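Long-range contacts in DNA repair protein RAD7 (Saccharomyces cerevisiae, PDB 5ZB2), which acts in the global genome repair complex, promoting nucleotide excision repair of damage in nontranscribed DNA, and interacts with Elc1: residues L307-L317 / E334-C345; C345-V356 / N371-D382. One frame throughout, in Å; residues are numbered along the deposited sequence.

Both contacts lie in the C-terminal leucine-rich-repeat part of Rad7, one after the other along the chain. From the N terminus, helix 309-320 comes first; the chain then runs through strand 326-328 and returns as 334-345, where contact 1 closes a loop with 16 residues between its segments. Contact 2 opens at Cys345, the residue the two share, and closes after helix 361-370 with 14 residues between. The loops therefore neither nest nor cross. Contact 1 joins successive helices on the outer side of the solenoid, and contact 2 joins successive parallel strands. With centres 13 Å apart they touch: Leu343 CD2 packs on Leu351 CD2, and Asn371 spans both.

Contact 1 of 2, residues L307-L317 / E334-C345; sequences LGDMAIIELLL and ELTKEAFVALAC
Asp309 and Thr336 meet at about a right angle where the two helices begin. OD1 of Asp309 accepts from Thr336 N through its syn lone pair (2.7 Å, 168° at the hydrogen). Thr336 OG1 to Asp309 OD2 is a second bond, but its 2.5 Å length is doubtful at 2.3 Å resolution. Thr336 OG1 also caps the short, weakly bonded helix 337-341, accepting from Glu338 N. Replacing Asp309 by an alanine would probably leave Thr336 N and OG1 without the carboxylate that takes both and open a gap beside Ala339 CB, 3.3 Å from Asp309 OD1.

Leu335 pushes its CD2 branch against the Gly308 backbone (3.4 Å to Gly308 C), and Ile312 CG1 crosses that branch. Ile313 and Leu316 are bumps over the low surface left by Ala339 and Ala342: Ile313 CG1 is 4.4 Å from Ala339 CA and Ala342 CB, and Leu317 CD1 reaches that methyl. Leu316, its CG anti to the carbonyl carbon (chi1 -60°), forks: CD1 to Ala342 O at 3.5 Å, CD2 to Leu343 CD1 at 3.7 Å and to Cys345 SG. Waters bridge Leu307 O to Glu334 N and Asp309 N to Glu334 O.

The short helical axes run parallel, 3° apart and 8.8 Å at closest approach, as in a leucine-rich-repeat solenoid. Helix 281-290 touches Leu307 and Ala311 from the preceding side; helix 361-370 receives Phe340 and Leu343 on the following one.

Contact 2 of 2, residues C345-V356 / N371-D382; sequences CPNLTYLDLGFV and NPNLTVIDVFGD
Leu348 and Leu374 both carry CG anti to the backbone N (chi1 -177° and -174°), which lays their side chains side by side, pointing the same way, with Leu348 CG 4.1 Å from Leu374 CD1. Such repeated leucines, one turn of chain after another, mark the leucine-rich-repeat solenoid: strand 350-352 and strand 376-378 are parallel, linked through helix 361-370. The register is fixed by backbone bonds Leu351 N to Val376 O, Asp378 N to Leu351 O and Leu353 N to Asp378 O.

Before the strands, Thr349 O is gripped by Thr375 N at 3.0 Å and by Thr375 OG1, which arrive from opposite faces of the carbonyl plane. Asn371 OD1 receives Cys345 N at 2.9 Å from above its carbonyl plane, while its ND2 bonds to Leu343 O and Leu367 O, so both ends of the amide are held.

Tyr350, Asp352, Val376 and Asp378 share one sheet face; Leu351 and Ile377 turn to the other, toward helix 361-370. Asp352 and Asp378 lie alongside each other, their carboxylate planes nearly parallel, 10° apart, and each forms an Asx turn, OD1 accepting from Gly354 N and Phe380 N respectively. Asp352 OD1 and Asp378 OD2 are 4.4 Å apart, a like-charge proximity that these N-H donors, and Asn330 ND2 on Asp352 OD1, probably offset. Beyond these turns, Phe355 CZ comes to the edge of the Phe380 ring, near its plane, 3.6 Å from CE1 of Phe380.

Contact 1 of 2, residues L307-L317 / E334-C345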
loop_
_atom_site.group_PDB
_atom_site.type_symbol
_atom_site.label_atom_id
_atom_site.label_comp_id
_atom_site.label_asym_id
_atom_site.label_seq_id
_atom_site.Cartn_x
_atom_site.Cartn_y
_atom_site.Cartn_z
ATOM N N LEU A 307 26.906 -21.717 -40.161
ATOM C CA LEU A 307 26.162 -22.965 -40.285
ATOM C C LEU A 307 25.597 -23.136 -41.688
ATOM O O LEU A 307 24.977 -22.220 -42.243
ATOM C CB LEU A 307 25.041 -23.015 -39.253
ATOM C CG LEU A 307 25.486 -22.911 -37.796
ATOM C CD1 LEU A 307 24.283 -23.114 -36.886
ATOM C CD2 LEU A 307 26.594 -23.903 -37.455
ATOM N N GLY A 308 25.804 -24.329 -42.248
ATOM C CA GLY A 308 25.357 -24.662 -43.584
ATOM C C GLY A 308 24.403 -25.842 -43.622
ATOM O O GLY A 308 23.831 -26.229 -42.598
ATOM N N ASP A 309 24.248 -26.434 -44.809
ATOM C CA ASP A 309 23.162 -27.384 -45.043
ATOM C C ASP A 309 23.231 -28.576 -44.093
ATOM O O ASP A 309 22.221 -28.965 -43.496
ATOM C CB ASP A 309 23.194 -27.862 -46.497
ATOM C CG ASP A 309 22.920 -26.745 -47.489
ATOM O OD1 ASP A 309 22.316 -25.727 -47.098
ATOM O OD2 ASP A 309 23.306 -26.884 -48.667
ATOM N N MET A 310 24.411 -29.183 -43.947
ATOM C CA MET A 310 24.481 -30.472 -43.267
ATOM C C MET A 310 24.059 -30.373 -41.807
ATOM O O MET A 310 23.465 -31.315 -41.270
ATOM C CB MET A 310 25.891 -31.056 -43.375
ATOM C CG MET A 310 26.168 -31.756 -44.699
ATOM S SD MET A 310 24.977 -33.065 -45.080
ATOM C CE MET A 310 25.252 -34.187 -43.710
ATOM N N ALA A 311 24.358 -29.255 -41.144
ATOM C CA ALA A 311 23.891 -29.070 -39.776
ATOM C C ALA A 311 22.370 -29.176 -39.700
ATOM O O ALA A 311 21.825 -29.855 -38.820
ATOM C CB ALA A 311 24.366 -27.722 -39.239
ATOM N N ILE A 312 21.670 -28.521 -40.630
ATOM C CA ILE A 312 20.210 -28.514 -40.609
ATOM C C ILE A 312 19.658 -29.867 -41.038
ATOM O O ILE A 312 18.653 -30.342 -40.493
ATOM C CB ILE A 312 19.672 -27.382 -41.505
ATOM C CG1 ILE A 312 20.290 -26.035 -41.112
ATOM C CG2 ILE A 312 18.148 -27.313 -41.433
ATOM C CD1 ILE A 312 20.133 -25.676 -39.652
ATOM N N ILE A 313 20.289 -30.500 -42.029
ATOM C CA ILE A 313 19.820 -31.801 -42.498
ATOM C C ILE A 313 19.957 -32.838 -41.391
ATOM O O ILE A 313 19.016 -33.584 -41.097
ATOM C CB ILE A 313 20.582 -32.222 -43.770
ATOM C CG1 ILE A 313 20.257 -31.257 -44.915
ATOM C CG2 ILE A 313 20.236 -33.659 -44.166
ATOM C CD1 ILE A 313 21.035 -31.517 -46.193
ATOM N N GLU A 314 21.132 -32.902 -40.761
ATOM C CA GLU A 314 21.329 -33.851 -39.670
ATOM C C GLU A 314 20.333 -33.605 -38.543
ATOM O O GLU A 314 19.851 -34.554 -37.913
ATOM C CB GLU A 314 22.763 -33.765 -39.147
ATOM C CG GLU A 314 23.832 -34.262 -40.120
ATOM C CD GLU A 314 23.749 -35.761 -40.390
ATOM O OE1 GLU A 314 23.007 -36.466 -39.674
ATOM O OE2 GLU A 314 24.430 -36.233 -41.324
ATOM N N LEU A 315 20.011 -32.336 -38.274
ATOM C CA LEU A 315 19.013 -32.024 -37.255
ATOM C C LEU A 315 17.660 -32.632 -37.611
ATOM O O LEU A 315 17.042 -33.326 -36.796
ATOM C CB LEU A 315 18.892 -30.506 -37.085
ATOM C CG LEU A 315 17.757 -30.002 -36.184
ATOM C CD1 LEU A 315 17.958 -30.445 -34.744
ATOM C CD2 LEU A 315 17.635 -28.486 -36.262
ATOM N N LEU A 316 17.185 -32.379 -38.832
ATOM C CA LEU A 316 15.860 -32.847 -39.231
ATOM C C LEU A 316 15.798 -34.369 -39.306
ATOM O O LEU A 316 14.821 -34.978 -38.856
ATOM C CB LEU A 316 15.479 -32.233 -40.577
ATOM C CG LEU A 316 15.426 -30.705 -40.623
ATOM C CD1 LEU A 316 15.350 -30.233 -42.059
ATOM C CD2 LEU A 316 14.247 -30.175 -39.823
ATOM N N LEU A 317 16.827 -35.001 -39.868
ATOM C CA LEU A 317 16.806 -36.443 -40.081
ATOM C C LEU A 317 17.035 -37.252 -38.809
ATOM O O LEU A 317 16.879 -38.476 -38.843
ATOM C CB LEU A 317 17.855 -36.833 -41.125
ATOM C CG LEU A 317 17.393 -36.781 -42.586
ATOM C CD1 LEU A 317 16.771 -35.438 -42.925
ATOM C CD2 LEU A 317 18.556 -37.076 -43.524
ATOM N N GLU A 334 25.073 -19.298 -45.340
ATOM C CA GLU A 334 25.710 -20.436 -45.991
ATOM C C GLU A 334 24.722 -21.490 -46.466
ATOM O O GLU A 334 25.108 -22.363 -47.250
ATOM C CB GLU A 334 26.719 -21.086 -45.044
ATOM C CG GLU A 334 27.894 -20.194 -44.690
ATOM C CD GLU A 334 28.694 -19.777 -45.907
ATOM O OE1 GLU A 334 28.907 -20.626 -46.800
ATOM O OE2 GLU A 334 29.096 -18.597 -45.977
ATOM N N LEU A 335 23.471 -21.437 -46.028
ATOM C CA LEU A 335 22.501 -22.429 -46.466
ATOM C C LEU A 335 22.265 -22.319 -47.968
ATOM O O LEU A 335 22.403 -21.250 -48.569
ATOM C CB LEU A 335 21.179 -22.256 -45.715
ATOM C CG LEU A 335 21.225 -22.489 -44.203
ATOM C CD1 LEU A 335 19.883 -22.155 -43.576
ATOM C CD2 LEU A 335 21.627 -23.928 -43.883
ATOM N N THR A 336 21.917 -23.445 -48.574
ATOM C CA THR A 336 21.512 -23.506 -49.969
ATOM C C THR A 336 20.115 -24.112 -50.039
ATOM O O THR A 336 19.506 -24.442 -49.019
ATOM C CB THR A 336 22.500 -24.325 -50.810
ATOM O OG1 THR A 336 22.271 -25.723 -50.604
ATOM C CG2 THR A 336 23.946 -23.985 -50.454
ATOM N N LYS A 337 19.612 -24.268 -51.264
ATOM C CA LYS A 337 18.269 -24.806 -51.444
ATOM C C LYS A 337 18.164 -26.236 -50.925
ATOM O O LYS A 337 17.081 -26.668 -50.517
ATOM C CB LYS A 337 17.880 -24.743 -52.920
ATOM C CG LYS A 337 16.434 -25.106 -53.202
ATOM C CD LYS A 337 16.094 -24.874 -54.664
ATOM C CE LYS A 337 14.615 -25.083 -54.946
ATOM N NZ LYS A 337 14.293 -24.853 -56.382
ATOM N N GLU A 338 19.275 -26.975 -50.914
ATOM C CA GLU A 338 19.231 -28.373 -50.497
ATOM C C GLU A 338 18.796 -28.513 -49.043
ATOM O O GLU A 338 18.124 -29.489 -48.690
ATOM C CB GLU A 338 20.598 -29.027 -50.706
ATOM C CG GLU A 338 20.620 -30.529 -50.451
ATOM C CD GLU A 338 19.750 -31.301 -51.425
ATOM O OE1 GLU A 338 19.329 -30.709 -52.443
ATOM O OE2 GLU A 338 19.491 -32.497 -51.173
ATOM N N ALA A 339 19.172 -27.562 -48.186
ATOM C CA ALA A 339 18.754 -27.627 -46.790
ATOM C C ALA A 339 17.236 -27.655 -46.672
ATOM O O ALA A 339 16.680 -28.425 -45.879
ATOM C CB ALA A 339 19.327 -26.442 -46.012
ATOM N N PHE A 340 16.545 -26.825 -47.456
ATOM C CA PHE A 340 15.096 -26.740 -47.352
ATOM C C PHE A 340 14.390 -27.905 -48.032
ATOM O O PHE A 340 13.208 -28.142 -47.758
ATOM C CB PHE A 340 14.612 -25.415 -47.940
ATOM C CG PHE A 340 15.203 -24.212 -47.268
ATOM C CD1 PHE A 340 14.712 -23.773 -46.051
ATOM C CD2 PHE A 340 16.258 -23.524 -47.845
ATOM C CE1 PHE A 340 15.258 -22.668 -45.425
ATOM C CE2 PHE A 340 16.805 -22.416 -47.222
ATOM C CZ PHE A 340 16.305 -21.989 -46.013
ATOM N N VAL A 341 15.086 -28.641 -48.902
ATOM C CA VAL A 341 14.510 -29.855 -49.472
ATOM C C VAL A 341 14.100 -30.809 -48.360
ATOM O O VAL A 341 13.025 -31.419 -48.409
ATOM C CB VAL A 341 15.507 -30.516 -50.445
ATOM C CG1 VAL A 341 14.942 -31.809 -50.998
ATOM C CG2 VAL A 341 15.847 -29.568 -51.585
ATOM N N ALA A 342 14.940 -30.940 -47.333
ATOM C CA ALA A 342 14.665 -31.839 -46.220
ATOM C C ALA A 342 13.721 -31.245 -45.187
ATOM O O ALA A 342 13.258 -31.977 -44.305
ATOM C CB ALA A 342 15.974 -32.231 -45.534
ATOM N N LEU A 343 13.422 -29.948 -45.267
ATOM C CA LEU A 343 12.592 -29.282 -44.263
ATOM C C LEU A 343 11.123 -29.572 -44.562
ATOM O O LEU A 343 10.386 -28.751 -45.115
ATOM C CB LEU A 343 12.882 -27.786 -44.239
ATOM C CG LEU A 343 12.198 -26.961 -43.147
ATOM C CD1 LEU A 343 12.494 -27.519 -41.763
ATOM C CD2 LEU A 343 12.640 -25.507 -43.236
ATOM N N ALA A 344 10.692 -30.773 -44.175
ATOM C CA ALA A 344 9.306 -31.215 -44.340
ATOM C C ALA A 344 8.822 -31.707 -42.979
ATOM O O ALA A 344 9.058 -32.859 -42.607
ATOM C CB ALA A 344 9.196 -32.305 -45.402
ATOM N N CYS A 345 8.140 -30.834 -42.243
ATOM C CA CYS A 345 7.777 -31.089 -40.863
ATOM C C CYS A 345 6.263 -31.033 -40.696
ATOM O O CYS A 345 5.640 -30.038 -41.092
ATOM C CB CYS A 345 8.438 -30.057 -39.944
ATOM S SG CYS A 345 10.212 -29.850 -40.232
HETATM O O HOH W 1 25.272 -19.552 -42.424
HETATM O O HOH W 2 25.745 -25.293 -47.102
#

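Contact 2 of 2, residues C345-V356 / N371-D382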
loop_
_atom_site.group_PDB
_atom_site.type_symbol
_atom_site.label_atom_id
_atom_site.label_comp_id
_atom_site.label_asym_id
_atom_site.label_seq_id
_atom_site.Cartn_x
_atom_site.Cartn_y
_atom_site.Cartn_z
ATOM N N CYS A 345 8.140 -30.834 -42.243
ATOM C CA CYS A 345 7.777 -31.089 -40.863
ATOM C C CYS A 345 6.263 -31.033 -40.696
ATOM O O CYS A 345 5.640 -30.038 -41.092
ATOM C CB CYS A 345 8.438 -30.057 -39.944
ATOM S SG CYS A 345 10.212 -29.850 -40.232
ATOM N N PRO A 346 5.636 -32.057 -40.105
ATOM C CA PRO A 346 4.171 -32.030 -39.980
ATOM C C PRO A 346 3.655 -30.973 -39.018
ATOM O O PRO A 346 2.530 -30.489 -39.199
ATOM C CB PRO A 346 3.836 -33.446 -39.490
ATOM C CG PRO A 346 5.068 -33.909 -38.803
ATOM C CD PRO A 346 6.214 -33.292 -39.549
ATOM N N ASN A 347 4.436 -30.592 -38.007
ATOM C CA ASN A 347 3.959 -29.708 -36.949
ATOM C C ASN A 347 4.611 -28.330 -36.965
ATOM O O ASN A 347 4.322 -27.517 -36.082
ATOM C CB ASN A 347 4.186 -30.367 -35.584
ATOM C CG ASN A 347 3.561 -31.742 -35.492
ATOM O OD1 ASN A 347 2.368 -31.913 -35.748
ATOM N ND2 ASN A 347 4.368 -32.737 -35.140
ATOM N N LEU A 348 5.470 -28.040 -37.937
ATOM C CA LEU A 348 6.119 -26.738 -37.989
ATOM C C LEU A 348 5.098 -25.657 -38.324
ATOM O O LEU A 348 4.327 -25.792 -39.279
ATOM C CB LEU A 348 7.247 -26.756 -39.019
ATOM C CG LEU A 348 8.092 -25.488 -39.145
ATOM C CD1 LEU A 348 8.803 -25.180 -37.837
ATOM C CD2 LEU A 348 9.097 -25.643 -40.276
ATOM N N THR A 349 5.085 -24.587 -37.527
ATOM C CA THR A 349 4.155 -23.481 -37.725
ATOM C C THR A 349 4.832 -22.143 -37.974
ATOM O O THR A 349 4.253 -21.301 -38.666
ATOM C CB THR A 349 3.227 -23.329 -36.508
ATOM O OG1 THR A 349 3.978 -22.850 -35.385
ATOM C CG2 THR A 349 2.578 -24.660 -36.153
ATOM N N TYR A 350 6.033 -21.922 -37.437
ATOM C CA TYR A 350 6.754 -20.667 -37.602
ATOM C C TYR A 350 8.163 -20.945 -38.103
ATOM O O TYR A 350 8.842 -21.847 -37.602
ATOM C CB TYR A 350 6.818 -19.881 -36.283
ATOM C CG TYR A 350 7.629 -18.608 -36.381
ATOM C CD1 TYR A 350 7.059 -17.431 -36.856
ATOM C CD2 TYR A 350 8.965 -18.581 -36.004
ATOM C CE1 TYR A 350 7.798 -16.265 -36.952
ATOM C CE2 TYR A 350 9.713 -17.419 -36.098
ATOM C CZ TYR A 350 9.124 -16.265 -36.572
ATOM O OH TYR A 350 9.861 -15.106 -36.667
ATOM N N LEU A 351 8.608 -20.156 -39.079
ATOM C CA LEU A 351 9.932 -20.332 -39.670
ATOM C C LEU A 351 10.524 -18.964 -39.968
ATOM O O LEU A 351 9.961 -18.200 -40.757
ATOM C CB LEU A 351 9.855 -21.181 -40.943
ATOM C CG LEU A 351 11.174 -21.477 -41.664
ATOM C CD1 LEU A 351 12.125 -22.284 -40.786
ATOM C CD2 LEU A 351 10.910 -22.201 -42.975
ATOM N N ASP A 352 11.660 -18.661 -39.343
ATOM C CA ASP A 352 12.344 -17.384 -39.515
ATOM C C ASP A 352 13.482 -17.581 -40.511
ATOM O O ASP A 352 14.490 -18.222 -40.194
ATOM C CB ASP A 352 12.866 -16.866 -38.174
ATOM C CG ASP A 352 13.488 -15.480 -38.274
ATOM O OD1 ASP A 352 13.807 -15.031 -39.396
ATOM O OD2 ASP A 352 13.670 -14.842 -37.218
ATOM N N LEU A 353 13.319 -17.031 -41.716
ATOM C CA LEU A 353 14.342 -17.101 -42.753
ATOM C C LEU A 353 14.907 -15.729 -43.091
ATOM O O LEU A 353 15.430 -15.529 -44.193
ATOM C CB LEU A 353 13.781 -17.762 -44.013
ATOM C CG LEU A 353 13.239 -19.180 -43.840
ATOM C CD1 LEU A 353 12.668 -19.687 -45.149
ATOM C CD2 LEU A 353 14.316 -20.131 -43.324
ATOM N N GLY A 354 14.822 -14.782 -42.162
ATOM C CA GLY A 354 15.332 -13.448 -42.394
ATOM C C GLY A 354 16.808 -13.434 -42.720
ATOM O O GLY A 354 17.621 -14.023 -41.999
ATOM N N PHE A 355 17.163 -12.756 -43.810
ATOM C CA PHE A 355 18.550 -12.626 -44.252
ATOM C C PHE A 355 19.149 -13.970 -44.664
ATOM O O PHE A 355 20.366 -14.156 -44.607
ATOM C CB PHE A 355 19.419 -11.969 -43.174
ATOM C CG PHE A 355 19.031 -10.553 -42.867
ATOM C CD1 PHE A 355 19.468 -9.512 -43.674
ATOM C CD2 PHE A 355 18.235 -10.259 -41.772
ATOM C CE1 PHE A 355 19.112 -8.204 -43.397
ATOM C CE2 PHE A 355 17.878 -8.953 -41.489
ATOM C CZ PHE A 355 18.317 -7.925 -42.303
ATOM N N VAL A 356 18.308 -14.915 -45.085
ATOM C CA VAL A 356 18.781 -16.185 -45.629
ATOM C C VAL A 356 18.923 -15.996 -47.136
ATOM O O VAL A 356 17.945 -16.063 -47.886
ATOM C CB VAL A 356 17.852 -17.346 -45.275
ATOM C CG1 VAL A 356 18.397 -18.653 -45.840
ATOM C CG2 VAL A 356 17.710 -17.460 -43.765
ATOM N N ASN A 371 5.018 -28.469 -45.685
ATOM C CA ASN A 371 4.769 -28.188 -44.271
ATOM C C ASN A 371 3.307 -27.791 -44.103
ATOM O O ASN A 371 2.958 -26.605 -44.194
ATOM C CB ASN A 371 5.711 -27.102 -43.757
ATOM C CG ASN A 371 7.169 -27.532 -43.802
ATOM O OD1 ASN A 371 7.694 -28.077 -42.830
ATOM N ND2 ASN A 371 7.825 -27.303 -44.936
ATOM N N PRO A 372 2.424 -28.757 -43.833
ATOM C CA PRO A 372 0.983 -28.452 -43.847
ATOM C C PRO A 372 0.553 -27.441 -42.798
ATOM O O PRO A 372 -0.427 -26.719 -43.019
ATOM C CB PRO A 372 0.337 -29.823 -43.605
ATOM C CG PRO A 372 1.368 -30.600 -42.869
ATOM C CD PRO A 372 2.687 -30.149 -43.425
ATOM N N ASN A 373 1.247 -27.365 -41.665
ATOM C CA ASN A 373 0.860 -26.471 -40.583
ATOM C C ASN A 373 1.684 -25.192 -40.538
ATOM O O ASN A 373 1.507 -24.392 -39.614
ATOM C CB ASN A 373 0.965 -27.200 -39.240
ATOM C CG ASN A 373 -0.118 -28.245 -39.061
ATOM O OD1 ASN A 373 -1.247 -28.068 -39.517
ATOM N ND2 ASN A 373 0.223 -29.344 -38.398
ATOM N N LEU A 374 2.574 -24.974 -41.502
ATOM C CA LEU A 374 3.360 -23.747 -41.533
ATOM C C LEU A 374 2.450 -22.569 -41.868
ATOM O O LEU A 374 1.753 -22.587 -42.888
ATOM C CB LEU A 374 4.488 -23.869 -42.553
ATOM C CG LEU A 374 5.506 -22.727 -42.610
ATOM C CD1 LEU A 374 6.154 -22.487 -41.255
ATOM C CD2 LEU A 374 6.570 -23.031 -43.650
ATOM N N THR A 375 2.451 -21.549 -41.009
ATOM C CA THR A 375 1.565 -20.403 -41.166
ATOM C C THR A 375 2.290 -19.077 -41.357
ATOM O O THR A 375 1.720 -18.168 -41.965
ATOM C CB THR A 375 0.634 -20.275 -39.950
ATOM O OG1 THR A 375 1.396 -19.909 -38.794
ATOM C CG2 THR A 375 -0.081 -21.593 -39.680
ATOM N N VAL A 376 3.517 -18.935 -40.860
ATOM C CA VAL A 376 4.264 -17.687 -40.966
ATOM C C VAL A 376 5.693 -17.994 -41.389
ATOM O O VAL A 376 6.333 -18.903 -40.849
ATOM C CB VAL A 376 4.251 -16.902 -39.637
ATOM C CG1 VAL A 376 5.036 -15.595 -39.774
ATOM C CG2 VAL A 376 2.819 -16.625 -39.194
ATOM N N ILE A 377 6.192 -17.225 -42.354
ATOM C CA ILE A 377 7.576 -17.306 -42.807
ATOM C C ILE A 377 8.110 -15.886 -42.901
ATOM O O ILE A 377 7.596 -15.078 -43.684
ATOM C CB ILE A 377 7.710 -18.018 -44.165
ATOM C CG1 ILE A 377 7.146 -19.441 -44.095
ATOM C CG2 ILE A 377 9.174 -18.044 -44.612
ATOM C CD1 ILE A 377 7.066 -20.120 -45.455
ATOM N N ASP A 378 9.137 -15.582 -42.115
ATOM C CA ASP A 378 9.781 -14.277 -42.170
ATOM C C ASP A 378 10.854 -14.304 -43.252
ATOM O O ASP A 378 11.805 -15.088 -43.169
ATOM C CB ASP A 378 10.383 -13.909 -40.813
ATOM C CG ASP A 378 10.770 -12.443 -40.724
ATOM O OD1 ASP A 378 11.129 -11.845 -41.764
ATOM O OD2 ASP A 378 10.704 -11.883 -39.610
ATOM N N VAL A 379 10.689 -13.462 -44.271
ATOM C CA VAL A 379 11.628 -13.373 -45.381
ATOM C C VAL A 379 12.290 -11.997 -45.439
ATOM O O VAL A 379 12.779 -11.583 -46.487
ATOM C CB VAL A 379 10.942 -13.713 -46.719
ATOM C CG1 VAL A 379 10.432 -15.152 -46.707
ATOM C CG2 VAL A 379 9.808 -12.739 -47.004
ATOM N N PHE A 380 12.313 -11.287 -44.316
ATOM C CA PHE A 380 12.921 -9.966 -44.277
ATOM C C PHE A 380 14.364 -10.042 -44.754
ATOM O O PHE A 380 15.165 -10.812 -44.215
ATOM C CB PHE A 380 12.851 -9.398 -42.861
ATOM C CG PHE A 380 13.305 -7.973 -42.762
ATOM C CD1 PHE A 380 14.650 -7.665 -42.620
ATOM C CD2 PHE A 380 12.388 -6.937 -42.816
ATOM C CE1 PHE A 380 15.069 -6.352 -42.532
ATOM C CE2 PHE A 380 12.801 -5.621 -42.729
ATOM C CZ PHE A 380 14.143 -5.328 -42.586
ATOM N N GLY A 381 14.692 -9.248 -45.772
ATOM C CA GLY A 381 16.024 -9.227 -46.332
ATOM C C GLY A 381 16.232 -10.142 -47.519
ATOM O O GLY A 381 17.261 -10.022 -48.196
ATOM N N ASP A 382 15.293 -11.049 -47.793
ATOM C CA ASP A 382 15.412 -11.993 -48.904
ATOM C C ASP A 382 14.903 -11.309 -50.166
ATOM O O ASP A 382 13.747 -11.461 -50.564
ATOM C CB ASP A 382 14.638 -13.272 -48.609
ATOM C CG ASP A 382 15.070 -13.929 -47.308
ATOM O OD1 ASP A 382 16.225 -13.713 -46.884
ATOM O OD2 ASP A 382 14.254 -14.663 -46.711
#